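Local coordinates for protein putative angiotensinogen (Lampetra fluviatilis, PDB 5INW) that is a serpin-family angiotensinogen that binds heparin, which promotes its inhibition of thrombin through a template mechanism, at residues G167-G172 against V245-G250; S224-D229 against G405-A410; T394-L399 against K409-V414. The protein carries 1 engineered substitution. All coordinates share one frame; numbering follows the deposited sequence.

Interaction 1. Residues G167-G172 against V245-G250; sequences GFELMG and VIYFKG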
loop_
_atom_site.group_PDB
_atom_site.type_symbol
_atom_site.label_atom_id
_atom_site.label_comp_id
_atom_site.label_asym_id
_atom_site.label_seq_id
_atom_site.Cartn_x
_atom_site.Cartn_y
_atom_site.Cartn_z
ATOM N N GLY A 167 -9.417 -16.086 10.650
ATOM C CA GLY A 167 -9.813 -14.707 10.465
ATOM C C GLY A 167 -8.733 -13.762 10.005
ATOM O O GLY A 167 -8.885 -12.555 10.211
ATOM N N PHE A 168 -7.664 -14.244 9.352
ATOM C CA PHE A 168 -6.574 -13.341 8.857
ATOM C C PHE A 168 -5.926 -13.883 7.598
ATOM O O PHE A 168 -5.661 -15.080 7.533
ATOM C CB PHE A 168 -5.488 -13.193 9.912
ATOM C CG PHE A 168 -4.363 -12.318 9.493
ATOM C CD1 PHE A 168 -4.471 -10.946 9.564
ATOM C CD2 PHE A 168 -3.171 -12.850 9.028
ATOM C CE1 PHE A 168 -3.405 -10.125 9.176
ATOM C CE2 PHE A 168 -2.110 -12.037 8.621
ATOM C CZ PHE A 168 -2.238 -10.688 8.689
ATOM N N GLU A 169 -5.692 -13.042 6.593
ATOM C CA GLU A 169 -4.920 -13.432 5.415
ATOM C C GLU A 169 -4.193 -12.241 4.934
ATOM O O GLU A 169 -4.829 -11.188 4.673
ATOM C CB GLU A 169 -5.816 -13.939 4.254
ATOM C CG GLU A 169 -5.034 -14.384 2.996
ATOM C CD GLU A 169 -5.859 -14.997 1.851
ATOM O OE1 GLU A 169 -5.269 -15.188 0.746
ATOM O OE2 GLU A 169 -7.082 -15.306 2.002
ATOM N N LEU A 170 -2.876 -12.386 4.796
ATOM C CA LEU A 170 -2.049 -11.433 4.059
ATOM C C LEU A 170 -1.189 -12.189 3.077
ATOM O O LEU A 170 -0.421 -13.053 3.469
ATOM C CB LEU A 170 -1.209 -10.576 5.006
ATOM C CG LEU A 170 -0.470 -9.462 4.231
ATOM C CD1 LEU A 170 -1.353 -8.379 3.659
ATOM C CD2 LEU A 170 0.616 -8.810 5.060
ATOM N N MET A 171 -1.304 -11.860 1.802
ATOM C CA MET A 171 -0.694 -12.624 0.725
ATOM C C MET A 171 -0.101 -11.580 -0.216
ATOM O O MET A 171 -0.718 -10.560 -0.473
ATOM C CB MET A 171 -1.804 -13.466 0.051
ATOM C CG MET A 171 -1.479 -14.261 -1.223
ATOM S SD MET A 171 -1.681 -13.179 -2.672
ATOM C CE MET A 171 -3.284 -13.629 -3.340
ATOM N N GLY A 172 1.084 -11.864 -0.734
ATOM C CA GLY A 172 1.802 -10.998 -1.639
ATOM C C GLY A 172 2.497 -11.800 -2.726
ATOM O O GLY A 172 3.101 -12.851 -2.454
ATOM N N VAL A 245 1.229 -7.620 -6.466
ATOM C CA VAL A 245 -0.063 -7.519 -5.823
ATOM C C VAL A 245 0.048 -7.922 -4.358
ATOM O O VAL A 245 0.843 -8.773 -4.002
ATOM C CB VAL A 245 -1.120 -8.401 -6.491
ATOM C CG1 VAL A 245 -1.118 -8.105 -7.956
ATOM C CG2 VAL A 245 -0.835 -9.871 -6.249
ATOM N N ILE A 246 -0.883 -7.409 -3.573
ATOM C CA ILE A 246 -0.963 -7.681 -2.162
ATOM C C ILE A 246 -2.418 -7.625 -1.762
ATOM O O ILE A 246 -3.156 -6.712 -2.155
ATOM C CB ILE A 246 -0.072 -6.697 -1.458
ATOM C CG1 ILE A 246 -0.142 -6.803 0.025
ATOM C CG2 ILE A 246 -0.417 -5.276 -1.857
ATOM C CD1 ILE A 246 1.044 -6.037 0.584
ATOM N N TYR A 247 -2.822 -8.640 -1.014
ATOM C CA TYR A 247 -4.185 -8.852 -0.601
ATOM C C TYR A 247 -4.207 -9.085 0.887
ATOM O O TYR A 247 -3.485 -9.967 1.357
ATOM C CB TYR A 247 -4.748 -10.093 -1.270
ATOM C CG TYR A 247 -6.128 -10.467 -0.773
ATOM C CD1 TYR A 247 -7.227 -9.874 -1.306
ATOM C CD2 TYR A 247 -6.316 -11.400 0.270
ATOM C CE1 TYR A 247 -8.488 -10.195 -0.864
ATOM C CE2 TYR A 247 -7.576 -11.722 0.748
ATOM C CZ TYR A 247 -8.674 -11.109 0.166
ATOM O OH TYR A 247 -9.994 -11.360 0.537
ATOM N N PHE A 248 -5.062 -8.334 1.594
ATOM C CA PHE A 248 -5.285 -8.481 3.028
ATOM C C PHE A 248 -6.760 -8.701 3.331
ATOM O O PHE A 248 -7.616 -7.974 2.798
ATOM C CB PHE A 248 -4.820 -7.194 3.717
ATOM C CG PHE A 248 -5.363 -6.994 5.111
ATOM C CD1 PHE A 248 -4.842 -7.709 6.180
ATOM C CD2 PHE A 248 -6.351 -6.063 5.354
ATOM C CE1 PHE A 248 -5.327 -7.535 7.452
ATOM C CE2 PHE A 248 -6.847 -5.873 6.636
ATOM C CZ PHE A 248 -6.318 -6.594 7.687
ATOM N N LYS A 249 -7.080 -9.693 4.167
ATOM C CA LYS A 249 -8.450 -9.810 4.682
ATOM C C LYS A 249 -8.438 -10.199 6.131
ATOM O O LYS A 249 -8.106 -11.328 6.470
ATOM C CB LYS A 249 -9.304 -10.791 3.901
ATOM C CG LYS A 249 -10.775 -10.780 4.313
ATOM C CD LYS A 249 -11.558 -11.751 3.450
ATOM C CE LYS A 249 -12.952 -11.945 3.985
ATOM N NZ LYS A 249 -13.571 -13.127 3.337
ATOM N N GLY A 250 -8.821 -9.237 6.970
ATOM C CA GLY A 250 -8.803 -9.389 8.402
ATOM C C GLY A 250 -10.172 -9.256 9.014
ATOM O O GLY A 250 -10.905 -8.338 8.741
#
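F168 meets F248 where two antiparallel strands of the central serpin beta sheet, 168-179 and 238-251, run side by side. CE1 of F168 comes 3.7 Å from CE1 of F248 and lies at the edge of that ring, near its plane, while the two ring planes stand 68° apart. One step on, the O atom of E169 accepts the backbone N of K249. The E169 side chain rises from the other side of the sheet: with CG anti to the backbone N (chi1 -179°) and an extended chain, it crosses that of Y247 at about a right angle, the carboxylate plane 63° from the ring plane, OE2 3.8 Å from CE2. The hydroxyl of Y247 bonds to E407 instead. L170 returns to the F168 side, its CD1 branch 3.7 Å from CB of F248 and 4.1 Å from CG1 of I246; I25 of the C-terminal peptide chain packs on both. M171 pairs with Y247 through two backbone bonds, M171 N to Y247 O and Y247 N to M171 O, both 2.9 Å, and its bent chain brings CE near CB of Y247. At G172 only backbone remains, its CA directing a C-H at V245 O over 3.4 Å.

Interaction 2. Residues S224-D229 against G405-A410; sequences SKKFPD and GTEAKA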
loop_
_atom_site.group_PDB
_atom_site.type_symbol
_atom_site.label_atom_id
_atom_site.label_comp_id
_atom_site.label_asym_id
_atom_site.label_seq_id
_atom_site.Cartn_x
_atom_site.Cartn_y
_atom_site.Cartn_z
ATOM N N SER A 224 -5.652 -17.003 -6.665
ATOM C CA SER A 224 -7.033 -17.556 -6.739
ATOM C C SER A 224 -8.093 -16.514 -7.083
ATOM O O SER A 224 -8.907 -16.145 -6.230
ATOM C CB SER A 224 -7.405 -18.292 -5.443
ATOM O OG SER A 224 -6.642 -19.465 -5.317
ATOM N N LYS A 225 -8.036 -16.005 -8.311
ATOM C CA LYS A 225 -9.079 -15.126 -8.856
ATOM C C LYS A 225 -9.394 -13.842 -8.073
ATOM O O LYS A 225 -10.425 -13.212 -8.308
ATOM C CB LYS A 225 -10.378 -15.920 -9.115
ATOM C CG LYS A 225 -10.202 -17.184 -9.969
ATOM C CD LYS A 225 -11.521 -17.685 -10.565
ATOM C CE LYS A 225 -11.308 -18.834 -11.539
ATOM N NZ LYS A 225 -12.569 -19.195 -12.249
ATOM N N LYS A 226 -8.500 -13.425 -7.183
ATOM C CA LYS A 226 -8.682 -12.142 -6.501
ATOM C C LYS A 226 -8.243 -10.998 -7.409
ATOM O O LYS A 226 -8.749 -9.894 -7.324
ATOM C CB LYS A 226 -7.873 -12.109 -5.207
ATOM C CG LYS A 226 -8.423 -13.000 -4.100
ATOM C CD LYS A 226 -9.837 -12.521 -3.709
ATOM C CE LYS A 226 -10.274 -12.991 -2.324
ATOM N NZ LYS A 226 -10.558 -14.458 -2.235
ATOM N N PHE A 227 -7.276 -11.283 -8.268
ATOM C CA PHE A 227 -6.729 -10.304 -9.161
ATOM C C PHE A 227 -6.862 -10.755 -10.621
ATOM O O PHE A 227 -5.969 -11.408 -11.173
ATOM C CB PHE A 227 -5.263 -10.092 -8.802
ATOM C CG PHE A 227 -5.046 -9.508 -7.452
ATOM C CD1 PHE A 227 -4.928 -10.309 -6.362
ATOM C CD2 PHE A 227 -4.974 -8.142 -7.289
ATOM C CE1 PHE A 227 -4.734 -9.769 -5.130
ATOM C CE2 PHE A 227 -4.786 -7.591 -6.057
ATOM C CZ PHE A 227 -4.655 -8.404 -4.972
ATOM N N PRO A 228 -8.003 -10.432 -11.249
ATOM C CA PRO A 228 -8.107 -10.517 -12.711
ATOM C C PRO A 228 -7.748 -9.131 -13.217
ATOM O O PRO A 228 -7.515 -8.231 -12.382
ATOM C CB PRO A 228 -9.585 -10.789 -12.901
ATOM C CG PRO A 228 -10.241 -10.013 -11.790
ATOM C CD PRO A 228 -9.272 -9.955 -10.646
ATOM N N ASP A 229 -7.698 -8.933 -14.527
ATOM C CA ASP A 229 -7.531 -7.564 -15.124
ATOM C C ASP A 229 -6.512 -6.538 -14.486
ATOM O O ASP A 229 -6.671 -5.332 -14.619
ATOM C CB ASP A 229 -8.906 -6.890 -15.315
ATOM C CG ASP A 229 -9.569 -6.493 -13.992
ATOM O OD1 ASP A 229 -8.870 -6.139 -13.006
ATOM O OD2 ASP A 229 -10.817 -6.522 -13.935
ATOM N N GLY A 405 -15.108 -7.044 9.128
ATOM C CA GLY A 405 -13.721 -6.754 8.973
ATOM C C GLY A 405 -13.388 -5.902 7.784
ATOM O O GLY A 405 -14.186 -5.075 7.368
ATOM N N THR A 406 -12.158 -6.053 7.316
ATOM C CA THR A 406 -11.633 -5.220 6.301
ATOM C C THR A 406 -11.031 -6.107 5.215
ATOM O O THR A 406 -10.362 -7.087 5.541
ATOM C CB THR A 406 -10.529 -4.305 6.875
ATOM O OG1 THR A 406 -11.076 -3.443 7.877
ATOM C CG2 THR A 406 -9.876 -3.485 5.790
ATOM N N GLU A 407 -11.292 -5.765 3.947
ATOM C CA GLU A 407 -10.688 -6.413 2.812
ATOM C C GLU A 407 -9.968 -5.325 2.078
ATOM O O GLU A 407 -10.515 -4.220 1.928
ATOM C CB GLU A 407 -11.750 -7.014 1.923
ATOM C CG GLU A 407 -11.296 -8.318 1.260
ATOM C CD GLU A 407 -12.005 -8.651 -0.046
ATOM O OE1 GLU A 407 -12.294 -9.839 -0.242
ATOM O OE2 GLU A 407 -12.256 -7.735 -0.892
ATOM N N ALA A 408 -8.715 -5.578 1.689
ATOM C CA ALA A 408 -7.888 -4.552 1.011
ATOM C C ALA A 408 -6.997 -5.197 -0.008
ATOM O O ALA A 408 -6.313 -6.149 0.343
ATOM C CB ALA A 408 -7.046 -3.744 2.000
ATOM N N LYS A 409 -6.979 -4.642 -1.226
ATOM C CA LYS A 409 -6.147 -5.102 -2.329
ATOM C C LYS A 409 -5.262 -3.936 -2.724
ATOM O O LYS A 409 -5.709 -2.815 -2.663
ATOM C CB LYS A 409 -7.012 -5.406 -3.540
ATOM C CG LYS A 409 -7.822 -6.671 -3.471
ATOM C CD LYS A 409 -8.997 -6.672 -4.473
ATOM C CE LYS A 409 -10.192 -7.480 -3.920
ATOM N NZ LYS A 409 -11.566 -6.905 -4.148
ATOM N N ALA A 410 -4.045 -4.215 -3.175
ATOM C CA ALA A 410 -3.249 -3.262 -3.947
ATOM C C ALA A 410 -2.541 -3.967 -5.079
ATOM O O ALA A 410 -2.298 -5.148 -5.007
ATOM C CB ALA A 410 -2.215 -2.565 -3.062
#
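The ring of F227 overlaps the aliphatic root of K409, the two side chains sliding past each other in opposite directions. CZ of F227 lies 3.9 Å from CG of K409, and CE2 reaches on to the backbone, 3.6 Å from A410 O. Both approaches are oblique to the ring. With CG of F227 beside its backbone N (chi1 -65°), the ring leans from the loop onto the strand, and no hydrogen bond joins the two segments. Replacing F227 by a serine would probably take one apolar neighbour from CB and CG of K409 and open a gap between loop and sheet. Beyond the ring the contact turns polar. K409 bends back along its own strand to E407 in a weak salt bridge, NZ to OE2 3.4 Å, while OE1 of E407 is bonded to the hydroxyl of Y247. K226 adds a looser charge: its NZ stays 5.3 Å from OE1 of E407, too far for a salt bridge but likely to favour the carboxylate electrostatically. F227 makes most of the join: it follows helix 208-221, packs on I219 of that helix, and rests on V245 and Y247 of strand 238-251 as well as on strand 405-417.

Interaction 3. Residues T394-L399 against K409-V414; sequences THKSVL and KAETVV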
loop_
_atom_site.group_PDB
_atom_site.type_symbol
_atom_site.label_atom_id
_atom_site.label_comp_id
_atom_site.label_asym_id
_atom_site.label_seq_id
_atom_site.Cartn_x
_atom_site.Cartn_y
_atom_site.Cartn_z
ATOM N N THR A 394 1.984 2.369 -12.337
ATOM C CA THR A 394 0.662 2.627 -11.808
ATOM C C THR A 394 0.586 1.985 -10.442
ATOM O O THR A 394 1.406 1.150 -10.109
ATOM C CB THR A 394 -0.451 2.161 -12.786
ATOM O OG1 THR A 394 -0.199 0.838 -13.273
ATOM C CG2 THR A 394 -0.438 3.052 -13.986
ATOM N N HIS A 395 -0.343 2.463 -9.629
ATOM C CA HIS A 395 -0.656 1.864 -8.357
ATOM C C HIS A 395 -2.132 1.985 -8.199
ATOM O O HIS A 395 -2.673 3.008 -8.420
ATOM C CB HIS A 395 0.058 2.537 -7.204
ATOM C CG HIS A 395 -0.177 1.848 -5.911
ATOM N ND1 HIS A 395 0.517 0.724 -5.531
ATOM C CD2 HIS A 395 -1.106 2.049 -4.958
ATOM C CE1 HIS A 395 0.049 0.290 -4.380
ATOM N NE2 HIS A 395 -0.930 1.083 -4.008
ATOM N N LYS A 396 -2.784 0.901 -7.860
ATOM C CA LYS A 396 -4.247 0.821 -7.765
ATOM C C LYS A 396 -4.554 0.080 -6.447
ATOM O O LYS A 396 -3.877 -0.913 -6.102
ATOM C CB LYS A 396 -4.746 0.057 -8.982
ATOM C CG LYS A 396 -6.165 0.340 -9.399
ATOM C CD LYS A 396 -7.211 -0.542 -8.677
ATOM C CE LYS A 396 -8.645 -0.119 -9.009
ATOM N NZ LYS A 396 -9.578 -1.274 -9.007
ATOM N N SER A 397 -5.508 0.572 -5.663
ATOM C CA SER A 397 -5.843 -0.070 -4.368
ATOM C C SER A 397 -7.302 0.025 -3.989
ATOM O O SER A 397 -7.965 0.928 -4.423
ATOM C CB SER A 397 -4.991 0.541 -3.266
ATOM O OG SER A 397 -5.269 1.924 -3.232
ATOM N N VAL A 398 -7.796 -0.911 -3.191
ATOM C CA VAL A 398 -9.185 -0.918 -2.754
ATOM C C VAL A 398 -9.320 -1.200 -1.249
ATOM O O VAL A 398 -8.595 -2.022 -0.721
ATOM C CB VAL A 398 -9.999 -1.987 -3.479
ATOM C CG1 VAL A 398 -11.500 -1.826 -3.160
ATOM C CG2 VAL A 398 -9.777 -1.918 -4.969
ATOM N N LEU A 399 -10.245 -0.502 -0.577
ATOM C CA LEU A 399 -10.480 -0.660 0.853
ATOM C C LEU A 399 -11.956 -0.918 1.061
ATOM O O LEU A 399 -12.759 -0.157 0.600
ATOM C CB LEU A 399 -10.022 0.580 1.649
ATOM C CG LEU A 399 -10.292 0.499 3.162
ATOM C CD1 LEU A 399 -9.619 -0.725 3.792
ATOM C CD2 LEU A 399 -9.861 1.780 3.871
ATOM N N LYS A 409 -6.979 -4.642 -1.226
ATOM C CA LYS A 409 -6.147 -5.102 -2.329
ATOM C C LYS A 409 -5.262 -3.936 -2.724
ATOM O O LYS A 409 -5.709 -2.815 -2.663
ATOM C CB LYS A 409 -7.012 -5.406 -3.540
ATOM C CG LYS A 409 -7.822 -6.671 -3.471
ATOM C CD LYS A 409 -8.997 -6.672 -4.473
ATOM C CE LYS A 409 -10.192 -7.480 -3.920
ATOM N NZ LYS A 409 -11.566 -6.905 -4.148
ATOM N N ALA A 410 -4.045 -4.215 -3.175
ATOM C CA ALA A 410 -3.249 -3.262 -3.947
ATOM C C ALA A 410 -2.541 -3.967 -5.079
ATOM O O ALA A 410 -2.298 -5.148 -5.007
ATOM C CB ALA A 410 -2.215 -2.565 -3.062
ATOM N N GLU A 411 -2.160 -3.199 -6.089
ATOM C CA GLU A 411 -1.543 -3.693 -7.326
ATOM C C GLU A 411 -0.599 -2.610 -7.815
ATOM O O GLU A 411 -1.050 -1.489 -8.050
ATOM C CB GLU A 411 -2.611 -3.754 -8.375
ATOM C CG GLU A 411 -3.862 -4.542 -8.028
ATOM C CD GLU A 411 -4.881 -4.535 -9.153
ATOM O OE1 GLU A 411 -4.915 -3.581 -9.979
ATOM O OE2 GLU A 411 -5.673 -5.495 -9.197
ATOM N N THR A 412 0.686 -2.930 -7.942
ATOM C CA THR A 412 1.634 -2.043 -8.567
ATOM C C THR A 412 2.142 -2.695 -9.839
ATOM O O THR A 412 2.543 -3.846 -9.834
ATOM C CB THR A 412 2.798 -1.843 -7.656
ATOM O OG1 THR A 412 2.274 -1.503 -6.366
ATOM C CG2 THR A 412 3.736 -0.772 -8.181
ATOM N N VAL A 413 2.134 -1.925 -10.919
ATOM C CA VAL A 413 2.557 -2.357 -12.225
ATOM C C VAL A 413 3.656 -1.408 -12.719
ATOM O O VAL A 413 3.469 -0.205 -12.701
ATOM C CB VAL A 413 1.364 -2.379 -13.209
ATOM C CG1 VAL A 413 1.805 -2.809 -14.598
ATOM C CG2 VAL A 413 0.345 -3.339 -12.728
ATOM N N VAL A 414 4.749 -1.970 -13.258
ATOM C CA VAL A 414 5.863 -1.203 -13.812
ATOM C C VAL A 414 6.068 -1.641 -15.235
ATOM O O VAL A 414 6.107 -2.823 -15.504
ATOM C CB VAL A 414 7.156 -1.472 -13.044
ATOM C CG1 VAL A 414 8.263 -0.539 -13.526
ATOM C CG2 VAL A 414 6.946 -1.259 -11.539
#
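Strands 394-399 and 409-414 run antiparallel, their axes 4.6 Å apart and 178° between directions, as neighbouring arms of the hairpin 389-401/405-417. T394 with V413, K396 with E411 and V398 with K409 form the hydrogen-bonded pairs, two bonds each. The longest of the six, V413 N to T394 O, stretches to 3.3 Å, the donor standing 40° out of the carbonyl plane. Between them lie the non-hydrogen-bonded pairs, H395 with T412 and S397 with A410; the CA atoms of S397 and A410 are 4.1 Å apart.

On the face toward helix 110-122, H395 swings its ring across the strand gap, CG anti to its backbone N (chi1 -175°). ND1 of H395 and OG1 of T412 share a hydrogen bond of 3.0 Å, the oxygen sitting at the ring edge in its plane, and CE1 of H395 touches CB of A410 at 3.9 Å. On the other face, K396 and E411 lie side by side and point the same way. CB of K396 is 3.8 Å from OE1 of E411, yet the amine end leads away. T394 sets OG1 3.6 Å from CB of V413.

The buried polar groups are all matched: NE2 of H395 bonds to S109 N, OG1 of T412 also to S112 OG, and S397 OG to F107 O. This network resembles the shutter region of other serpins. Gripped at both nitrogens, the imidazole is fixed in rotation and ties the inserted strand to its neighbour and to the start of helix 110-122.

How the interactions relate
Cleaved serpins incorporate their reactive loop as an added strand of the central sheet, and strand 405-417 fits that role. Interaction 3 joins it to strand 389-401 on one flank; backbone bonds such as F248 N to A408 O join it to strand 238-251, which interaction 1 joins in turn to strand 168-179. Interaction 2 lays a loop over the same sheet and shares K409 and A410 with interaction 3. Interactions 1 and 3 are held by antiparallel backbone bonds, each with a more buried face: mostly apolar in interaction 1 (F168, L170, I246, F248), polar around a histidine in interaction 3 (H395, S397, A410, T412), nearer the chain's centre. Interaction 2 is smaller and more superficial, relying on one buried ring among charged side chains.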